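Local coordinates for protein F9 (PDB 6CJ6) that belongs to the vaccinia virus entry-fusion complex, which merges viral and cellular membranes and opens a pore to deliver the virion core into the host cytoplasm, at residues Ile15-Gln20 and Val67-Glu72; Asn58-Phe63 and Ser98-Leu103; Ile139-Thr142 and Ala147-Gly150. All coordinates share one frame; numbering follows the deposited sequence.

Contact 1 (Ile15-Gln20 and Val67-Glu72); sequences IDSYLQ and VESFIE. With PDO (1,3-propandiol), chain X.
Helices 10-24 and 59-74 run roughly antiparallel where Ser-17 and Tyr-18 meet Ser-69, their local axes 8.8 Å apart at closest approach and their directions 145° apart, with the CA atoms of Tyr-18 and Ser-69 separated by 5.7 Å. Such closeness fits the small serines at the interface. Both serine CB atoms point into it, and Ser-17 OG lies 3.0 Å from Ser-69 OG. The latter hydroxyl is engaged by its own helix through Leu-65 O, and it also sits beside the backbone of Tyr-18, 3.4 Å from Tyr-18 CA, near the plane of the tyrosine ring at its edge. The clear bond across the helices is donated by Ser-17 OG to Glu-72 OE1 (2.8 Å), which it meets from above the carboxylate plane, 38° out of it. Glu-72 spans the gap because CG stands anti to its backbone N (chi1 172°) and the chain stays extended from there. A 1,3-propanediol lies beside the pair, its O3 3.2 Å from both Ser-17 O and Ser-17 OG with one proton to share between them; its carbons crowd the carboxylate, which makes its exact placement doubtful. Ser-17 OG thus donates to the carboxylate and may accept from the diol, which would limit its rotation, and the helices are joined here by polar side chains rather than interlocking apolar ones.

Contact 2 (Asn58-Phe63 and Ser98-Leu103); sequences NSRLSF and SAVSKL. With MOH (methanol), chain B; EOH (ethanol), chain C; PGO (S-1,2-propanediol), chain D.
The guanidinium of Arg-60 is overlapped on one face by CG2 of Val-100, which stands 3.7 Å above the plane, offset toward the rim; the two side chains cross at about a right angle. Bends at chi2 (-75°) and chi3 (-47°) turn the guanidinium toward 98-103, where NH1 forms a salt bridge with Glu-104. A methanol, probably from the crystallisation liquor, has its carbon at the guanidinium edge, 3.6 Å from Arg-60 NH1. The methanol O takes a nearly straight bond from Ser-101 N (2.9 Å, 176°) and another from Ser-101 OG, and is bonded to Glu-104 OE1 as well. Ser-101 is the N-cap of helix 102-113, and its hydroxyl bonds to Glu-104 N; this is the serine half of a capping box, with methanol bridging the backbone N to the glutamate that a closed box would join directly. Helix 59-74 begins similarly but more loosely, Asn-58 OD1 accepting a weak bond from Leu-61 N at 3.4 Å. Further along helix 59-74, the buried Phe-63 presents its ring edge to the equally buried Leu-103: CE1 is 4.0 Å from Leu-103 CG, and Leu-103 CD2 lies in the ring plane.

Contact 3 (Ile139-Thr142 and Ala147-Gly150); sequences IVNT and ANCG. Unlike the reference sequence in segment 147-150: Ala-147 (reference Arg). With MOH (methanol), chain E.
OD1 of Asn-141 is gripped by two donors, ND2 of Asn-148 across the contact and the backbone N of Gly-143 in the turn that follows the strand. The bond from Asn-148 ND2 to Asn-141 OD1 is short and fairly straight (2.8 Å, 165°), with the donor tilted 28° from the carbonyl plane and the acceptor in the plane of the Asn-148 amide. The two amide planes are 52° apart. Although the CB of Asn-141 points away from the helix, CG anti to the backbone N, with the amide turned at chi2, brings OD1 round to the partner. Asn-141 ND2 bonds to Asn-53 OD1 and Ile-35 O, while Asn-148 ND2 also bonds to Gln-120 OE1. Asn-148 OD1 accepts a weak bond from Thr-142 N at 3.4 Å. Beside it, Thr-142 OG1 packs 3.4 Å from CB of Ala-147, a residue that differs from the reference sequence. Cys-149 ties the same helix to helix 102-113 by its disulfide with Cys-107. The contact closes a short strand-to-helix connection: after strand 133-141 the chain turns so that helix 145-158 packs against the strand end, joining sheet to helices, consistent with the L1-like fold of this family.

The three contacts adjoin one another, their centres 12 to 13 Å apart. Contacts 1 and 2 share helix 59-74, and Tyr-18 of contact 1 reaches both others: its OH lies 3.6 Å from Ser-62 CB and 3.8 Å from Thr-142 CG2. Phe-63 bridges contacts 2 and 3, CE2 packing 3.6 Å from Ala-147 CA and CE1 3.7 Å from Gly-150 CA, where the absence of a side chain leaves the backbone accessible to the ring. Strand 133-141 meets helix 10-24 through Val-140 CG1, 3.8 Å from Ile-15 CD1. Gln-120, bonded to Asn-148 in contact 3, also lines the pocket holding 2-(2-methoxyethoxy)ethanol with Tyr-110, Asn-114 and Lys-121.

Contact 1 (Ile15-Gln20 and Val67-Glu72)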
loop_
_atom_site.group_PDB
_atom_site.type_symbol
_atom_site.label_atom_id
_atom_site.label_comp_id
_atom_site.label_asym_id
_atom_site.label_seq_id
_atom_site.Cartn_x
_atom_site.Cartn_y
_atom_site.Cartn_z
ATOM N N ILE A 15 3.486 -5.437 -1.663
ATOM C CA ILE A 15 4.511 -4.472 -1.286
ATOM C C ILE A 15 5.883 -4.916 -1.777
ATOM O O ILE A 15 6.701 -4.089 -2.195
ATOM C CB ILE A 15 4.473 -4.168 0.225
ATOM C CG1 ILE A 15 5.300 -2.917 0.530
ATOM C CG2 ILE A 15 4.964 -5.353 1.042
ATOM C CD1 ILE A 15 4.818 -1.680 -0.203
ATOM N N ASP A 16 6.153 -6.223 -1.760
ATOM C CA ASP A 16 7.423 -6.717 -2.283
ATOM C C ASP A 16 7.563 -6.387 -3.762
ATOM O O ASP A 16 8.641 -5.990 -4.218
ATOM C CB ASP A 16 7.537 -8.222 -2.048
ATOM C CG ASP A 16 7.720 -8.569 -0.585
ATOM O OD1 ASP A 16 7.959 -7.641 0.215
ATOM O OD2 ASP A 16 7.623 -9.764 -0.234
ATOM N N SER A 17 6.476 -6.539 -4.523
ATOM C CA SER A 17 6.471 -6.115 -5.920
ATOM C C SER A 17 6.634 -4.607 -6.034
ATOM O O SER A 17 7.408 -4.116 -6.865
ATOM C CB SER A 17 5.163 -6.548 -6.580
ATOM O OG SER A 17 4.982 -5.895 -7.826
ATOM N N TYR A 18 5.908 -3.857 -5.206
ATOM C CA TYR A 18 5.928 -2.403 -5.306
ATOM C C TYR A 18 7.287 -1.837 -4.908
ATOM O O TYR A 18 7.753 -0.858 -5.503
ATOM C CB TYR A 18 4.807 -1.816 -4.447
ATOM C CG TYR A 18 4.690 -0.313 -4.509
ATOM C CD1 TYR A 18 4.667 0.354 -5.728
ATOM C CD2 TYR A 18 4.580 0.440 -3.349
ATOM C CE1 TYR A 18 4.553 1.728 -5.787
ATOM C CE2 TYR A 18 4.466 1.815 -3.399
ATOM C CZ TYR A 18 4.453 2.452 -4.619
ATOM O OH TYR A 18 4.341 3.821 -4.670
ATOM N N LEU A 19 7.944 -2.445 -3.915
ATOM C CA LEU A 19 9.242 -1.941 -3.475
ATOM C C LEU A 19 10.306 -2.109 -4.555
ATOM O O LEU A 19 11.159 -1.230 -4.729
ATOM C CB LEU A 19 9.667 -2.611 -2.167
ATOM C CG LEU A 19 8.864 -2.213 -0.927
ATOM C CD1 LEU A 19 9.278 -3.039 0.283
ATOM C CD2 LEU A 19 9.008 -0.727 -0.644
ATOM N N GLN A 20 10.278 -3.229 -5.284
ATOM C CA GLN A 20 11.208 -3.418 -6.396
ATOM C C GLN A 20 11.093 -2.283 -7.405
ATOM O O GLN A 20 12.101 -1.725 -7.853
ATOM C CB GLN A 20 10.933 -4.752 -7.091
ATOM C CG GLN A 20 11.543 -5.971 -6.432
ATOM C CD GLN A 20 11.444 -7.200 -7.319
ATOM O OE1 GLN A 20 11.180 -7.092 -8.515
ATOM N NE2 GLN A 20 11.646 -8.376 -6.735
ATOM N N VAL A 67 -0.444 0.532 -9.147
ATOM C CA VAL A 67 -1.503 -0.206 -9.828
ATOM C C VAL A 67 -0.949 -1.435 -10.542
ATOM O O VAL A 67 -1.583 -2.498 -10.548
ATOM C CB VAL A 67 -2.297 0.726 -10.762
ATOM C CG1 VAL A 67 -3.129 -0.078 -11.747
ATOM C CG2 VAL A 67 -3.196 1.633 -9.943
ATOM N N GLU A 68 0.237 -1.317 -11.151
ATOM C CA GLU A 68 0.877 -2.481 -11.758
ATOM C C GLU A 68 0.991 -3.617 -10.752
ATOM O O GLU A 68 0.633 -4.764 -11.046
ATOM C CB GLU A 68 2.269 -2.122 -12.281
ATOM C CG GLU A 68 2.321 -1.087 -13.390
ATOM C CD GLU A 68 3.720 -0.937 -13.971
ATOM O OE1 GLU A 68 4.351 -1.970 -14.281
ATOM O OE2 GLU A 68 4.194 0.210 -14.110
ATOM N N SER A 69 1.483 -3.306 -9.549
ATOM C CA SER A 69 1.659 -4.334 -8.530
ATOM C C SER A 69 0.320 -4.923 -8.104
ATOM O O SER A 69 0.207 -6.137 -7.897
ATOM C CB SER A 69 2.404 -3.752 -7.325
ATOM O OG SER A 69 3.641 -3.172 -7.709
ATOM N N PHE A 70 -0.707 -4.080 -7.971
ATOM C CA PHE A 70 -2.023 -4.569 -7.570
ATOM C C PHE A 70 -2.568 -5.567 -8.580
ATOM O O PHE A 70 -3.022 -6.656 -8.212
ATOM C CB PHE A 70 -2.989 -3.397 -7.397
ATOM C CG PHE A 70 -4.396 -3.815 -7.064
ATOM C CD1 PHE A 70 -4.740 -4.172 -5.770
ATOM C CD2 PHE A 70 -5.375 -3.848 -8.046
ATOM C CE1 PHE A 70 -6.034 -4.557 -5.461
ATOM C CE2 PHE A 70 -6.671 -4.231 -7.744
ATOM C CZ PHE A 70 -7.002 -4.586 -6.451
ATOM N N ILE A 71 -2.542 -5.206 -9.864
ATOM C CA ILE A 71 -3.001 -6.122 -10.904
ATOM C C ILE A 71 -2.153 -7.385 -10.911
ATOM O O ILE A 71 -2.676 -8.505 -10.988
ATOM C CB ILE A 71 -2.997 -5.415 -12.271
ATOM C CG1 ILE A 71 -4.070 -4.324 -12.307
ATOM C CG2 ILE A 71 -3.192 -6.424 -13.393
ATOM C CD1 ILE A 71 -3.846 -3.290 -13.384
ATOM N N GLU A 72 -0.831 -7.226 -10.815
ATOM C CA GLU A 72 0.063 -8.378 -10.825
ATOM C C GLU A 72 -0.243 -9.336 -9.681
ATOM O O GLU A 72 -0.235 -10.558 -9.865
ATOM C CB GLU A 72 1.510 -7.904 -10.736
ATOM C CG GLU A 72 2.494 -9.029 -10.540
ATOM C CD GLU A 72 3.784 -8.566 -9.909
ATOM O OE1 GLU A 72 4.098 -7.361 -10.011
ATOM O OE2 GLU A 72 4.477 -9.410 -9.300
HETATM C C1 PDO X . 7.380 -9.171 -8.229
HETATM O O1 PDO X . 7.153 -9.020 -6.823
HETATM C C2 PDO X . 6.933 -7.906 -8.954
HETATM C C3 PDO X . 8.082 -6.912 -9.073
HETATM O O3 PDO X . 7.592 -5.678 -9.610
#

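Contact 2 (Asn58-Phe63 and Ser98-Leu103)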
loop_
_atom_site.group_PDB
_atom_site.type_symbol
_atom_site.label_atom_id
_atom_site.label_comp_id
_atom_site.label_asym_id
_atom_site.label_seq_id
_atom_site.Cartn_x
_atom_site.Cartn_y
_atom_site.Cartn_z
ATOM N N ASN A 58 6.608 12.609 -8.135
ATOM C CA ASN A 58 5.189 12.835 -8.359
ATOM C C ASN A 58 4.366 11.611 -7.979
ATOM O O ASN A 58 4.849 10.477 -7.999
ATOM C CB ASN A 58 4.911 13.235 -9.810
ATOM C CG ASN A 58 5.639 12.361 -10.806
ATOM O OD1 ASN A 58 5.853 11.174 -10.566
ATOM N ND2 ASN A 58 6.036 12.947 -11.929
ATOM N N SER A 59 3.099 11.865 -7.648
ATOM C CA SER A 59 2.214 10.797 -7.205
ATOM C C SER A 59 1.733 9.934 -8.364
ATOM O O SER A 59 1.408 8.756 -8.163
ATOM C CB SER A 59 1.028 11.390 -6.447
ATOM O OG SER A 59 0.391 12.396 -7.215
ATOM N N ARG A 60 1.674 10.497 -9.577
ATOM C CA ARG A 60 1.233 9.722 -10.733
ATOM C C ARG A 60 2.141 8.524 -10.974
ATOM O O ARG A 60 1.666 7.432 -11.309
ATOM C CB ARG A 60 1.174 10.603 -11.982
ATOM C CG ARG A 60 -0.077 11.462 -12.109
ATOM C CD ARG A 60 -1.303 10.645 -12.517
ATOM N NE ARG A 60 -1.038 9.747 -13.634
ATOM C CZ ARG A 60 -1.274 8.439 -13.617
ATOM N NH1 ARG A 60 -1.798 7.870 -12.543
ATOM N NH2 ARG A 60 -1.000 7.699 -14.685
ATOM N N LEU A 61 3.455 8.710 -10.818
ATOM C CA LEU A 61 4.377 7.585 -10.954
ATOM C C LEU A 61 4.169 6.572 -9.838
ATOM O O LEU A 61 4.260 5.360 -10.066
ATOM C CB LEU A 61 5.820 8.089 -10.961
ATOM C CG LEU A 61 6.939 7.051 -10.861
ATOM C CD1 LEU A 61 6.864 6.056 -12.011
ATOM C CD2 LEU A 61 8.297 7.741 -10.822
ATOM N N SER A 62 3.897 7.054 -8.624
ATOM C CA SER A 62 3.614 6.156 -7.512
ATOM C C SER A 62 2.397 5.294 -7.820
ATOM O O SER A 62 2.469 4.062 -7.797
ATOM C CB SER A 62 3.394 6.969 -6.234
ATOM O OG SER A 62 4.536 7.741 -5.909
ATOM N N PHE A 63 1.273 5.937 -8.147
ATOM C CA PHE A 63 0.046 5.202 -8.435
ATOM C C PHE A 63 0.197 4.264 -9.627
ATOM O O PHE A 63 -0.455 3.218 -9.675
ATOM C CB PHE A 63 -1.111 6.176 -8.651
ATOM C CG PHE A 63 -1.816 6.566 -7.384
ATOM C CD1 PHE A 63 -2.725 5.703 -6.792
ATOM C CD2 PHE A 63 -1.578 7.794 -6.791
ATOM C CE1 PHE A 63 -3.381 6.058 -5.631
ATOM C CE2 PHE A 63 -2.230 8.153 -5.627
ATOM C CZ PHE A 63 -3.133 7.280 -5.046
ATOM N N SER A 98 -1.513 2.682 -16.267
ATOM C CA SER A 98 -1.220 4.108 -16.208
ATOM C C SER A 98 -2.472 4.974 -16.140
ATOM O O SER A 98 -2.359 6.175 -15.873
ATOM C CB SER A 98 -0.370 4.527 -17.413
ATOM O OG SER A 98 -1.068 4.303 -18.625
ATOM N N ALA A 99 -3.652 4.403 -16.370
ATOM C CA ALA A 99 -4.882 5.181 -16.324
ATOM C C ALA A 99 -5.184 5.595 -14.891
ATOM O O ALA A 99 -5.105 4.776 -13.971
ATOM C CB ALA A 99 -6.042 4.349 -16.866
ATOM N N VAL A 100 -5.540 6.866 -14.704
ATOM C CA VAL A 100 -5.897 7.385 -13.388
ATOM C C VAL A 100 -7.122 6.649 -12.858
ATOM O O VAL A 100 -8.247 6.876 -13.318
ATOM C CB VAL A 100 -6.122 8.908 -13.430
ATOM C CG1 VAL A 100 -6.326 9.455 -12.019
ATOM C CG2 VAL A 100 -4.948 9.593 -14.113
ATOM N N SER A 101 -6.910 5.759 -11.892
ATOM C CA SER A 101 -8.003 4.982 -11.333
ATOM C C SER A 101 -8.919 5.871 -10.494
ATOM O O SER A 101 -8.602 7.019 -10.172
ATOM C CB SER A 101 -7.455 3.848 -10.467
ATOM O OG SER A 101 -6.664 4.360 -9.406
ATOM N N LYS A 102 -10.084 5.323 -10.148
ATOM C CA LYS A 102 -10.950 5.985 -9.181
ATOM C C LYS A 102 -10.272 6.104 -7.823
ATOM O O LYS A 102 -10.472 7.097 -7.112
ATOM C CB LYS A 102 -12.270 5.221 -9.069
ATOM C CG LYS A 102 -13.096 5.530 -7.835
ATOM C CD LYS A 102 -14.403 4.758 -7.878
ATOM C CE LYS A 102 -15.000 4.578 -6.497
ATOM N NZ LYS A 102 -16.171 3.661 -6.556
ATOM N N LEU A 103 -9.463 5.110 -7.451
ATOM C CA LEU A 103 -8.698 5.196 -6.210
ATOM C C LEU A 103 -7.867 6.471 -6.169
ATOM O O LEU A 103 -7.941 7.245 -5.208
ATOM C CB LEU A 103 -7.798 3.967 -6.069
ATOM C CG LEU A 103 -6.727 4.054 -4.972
ATOM C CD1 LEU A 103 -7.366 4.108 -3.594
ATOM C CD2 LEU A 103 -5.743 2.901 -5.066
HETATM C C MOH B . -3.271 4.745 -11.520
HETATM O O MOH B . -4.271 5.396 -10.765
HETATM C C1 EOH C . -6.657 8.814 -17.985
HETATM C C2 EOH C . -7.070 10.255 -17.785
HETATM O O EOH C . -6.717 8.122 -16.732
HETATM C C1 PGO D . -11.965 2.125 -11.877
HETATM C C2 PGO D . -12.887 1.428 -10.902
HETATM C C3 PGO D . -13.526 0.428 -11.772
HETATM O O1 PGO D . -11.502 3.463 -11.898
HETATM O O2 PGO D . -13.918 2.206 -10.263
#

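Contact 3 (Ile139-Thr142 and Ala147-Gly150)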
loop_
_atom_site.group_PDB
_atom_site.type_symbol
_atom_site.label_atom_id
_atom_site.label_comp_id
_atom_site.label_asym_id
_atom_site.label_seq_id
_atom_site.Cartn_x
_atom_site.Cartn_y
_atom_site.Cartn_z
ATOM N N ILE A 139 5.242 -0.491 5.397
ATOM C CA ILE A 139 4.594 0.753 5.001
ATOM C C ILE A 139 5.675 1.693 4.484
ATOM O O ILE A 139 6.620 2.024 5.213
ATOM C CB ILE A 139 3.807 1.382 6.164
ATOM C CG1 ILE A 139 2.410 0.765 6.270
ATOM C CG2 ILE A 139 3.681 2.883 5.988
ATOM C CD1 ILE A 139 2.377 -0.626 6.846
ATOM N N VAL A 140 5.547 2.116 3.229
ATOM C CA VAL A 140 6.541 2.966 2.584
ATOM C C VAL A 140 5.936 4.338 2.327
ATOM O O VAL A 140 4.852 4.451 1.741
ATOM C CB VAL A 140 7.094 2.329 1.295
ATOM C CG1 VAL A 140 5.969 1.898 0.371
ATOM C CG2 VAL A 140 8.034 3.294 0.586
ATOM N N ASN A 141 6.629 5.378 2.783
ATOM C CA ASN A 141 6.234 6.756 2.523
ATOM C C ASN A 141 6.866 7.203 1.213
ATOM O O ASN A 141 8.090 7.137 1.058
ATOM C CB ASN A 141 6.720 7.667 3.649
ATOM C CG ASN A 141 6.463 9.134 3.357
ATOM O OD1 ASN A 141 5.433 9.489 2.782
ATOM N ND2 ASN A 141 7.405 9.992 3.735
ATOM N N THR A 142 6.042 7.663 0.272
ATOM C CA THR A 142 6.556 8.241 -0.963
ATOM C C THR A 142 6.461 9.762 -0.989
ATOM O O THR A 142 6.506 10.360 -2.068
ATOM C CB THR A 142 5.891 7.631 -2.196
ATOM O OG1 THR A 142 4.465 7.736 -2.081
ATOM C CG2 THR A 142 6.318 6.177 -2.365
ATOM N N ALA A 147 -0.523 9.702 -2.624
ATOM C CA ALA A 147 0.022 8.362 -2.827
ATOM C C ALA A 147 -0.024 7.543 -1.543
ATOM O O ALA A 147 -0.336 6.348 -1.577
ATOM C CB ALA A 147 1.447 8.438 -3.375
ATOM N N ASN A 148 0.291 8.164 -0.401
ATOM C CA ASN A 148 0.154 7.466 0.875
ATOM C C ASN A 148 -1.291 7.040 1.113
ATOM O O ASN A 148 -1.546 5.980 1.698
ATOM C CB ASN A 148 0.634 8.353 2.024
ATOM C CG ASN A 148 2.143 8.507 2.062
ATOM O OD1 ASN A 148 2.878 7.738 1.443
ATOM N ND2 ASN A 148 2.612 9.496 2.813
ATOM N N CYS A 149 -2.248 7.861 0.676
ATOM C CA CYS A 149 -3.652 7.466 0.744
ATOM C C CYS A 149 -3.913 6.221 -0.090
ATOM O O CYS A 149 -4.700 5.352 0.304
ATOM C CB CYS A 149 -4.539 8.611 0.260
ATOM S SG CYS A 149 -6.207 8.107 -0.227
ATOM N N GLY A 150 -3.269 6.122 -1.254
ATOM C CA GLY A 150 -3.450 4.944 -2.083
ATOM C C GLY A 150 -2.914 3.689 -1.426
ATOM O O GLY A 150 -3.565 2.641 -1.442
HETATM C C MOH E . 3.137 5.046 -2.018
HETATM O O MOH E . 2.850 5.497 -0.710
#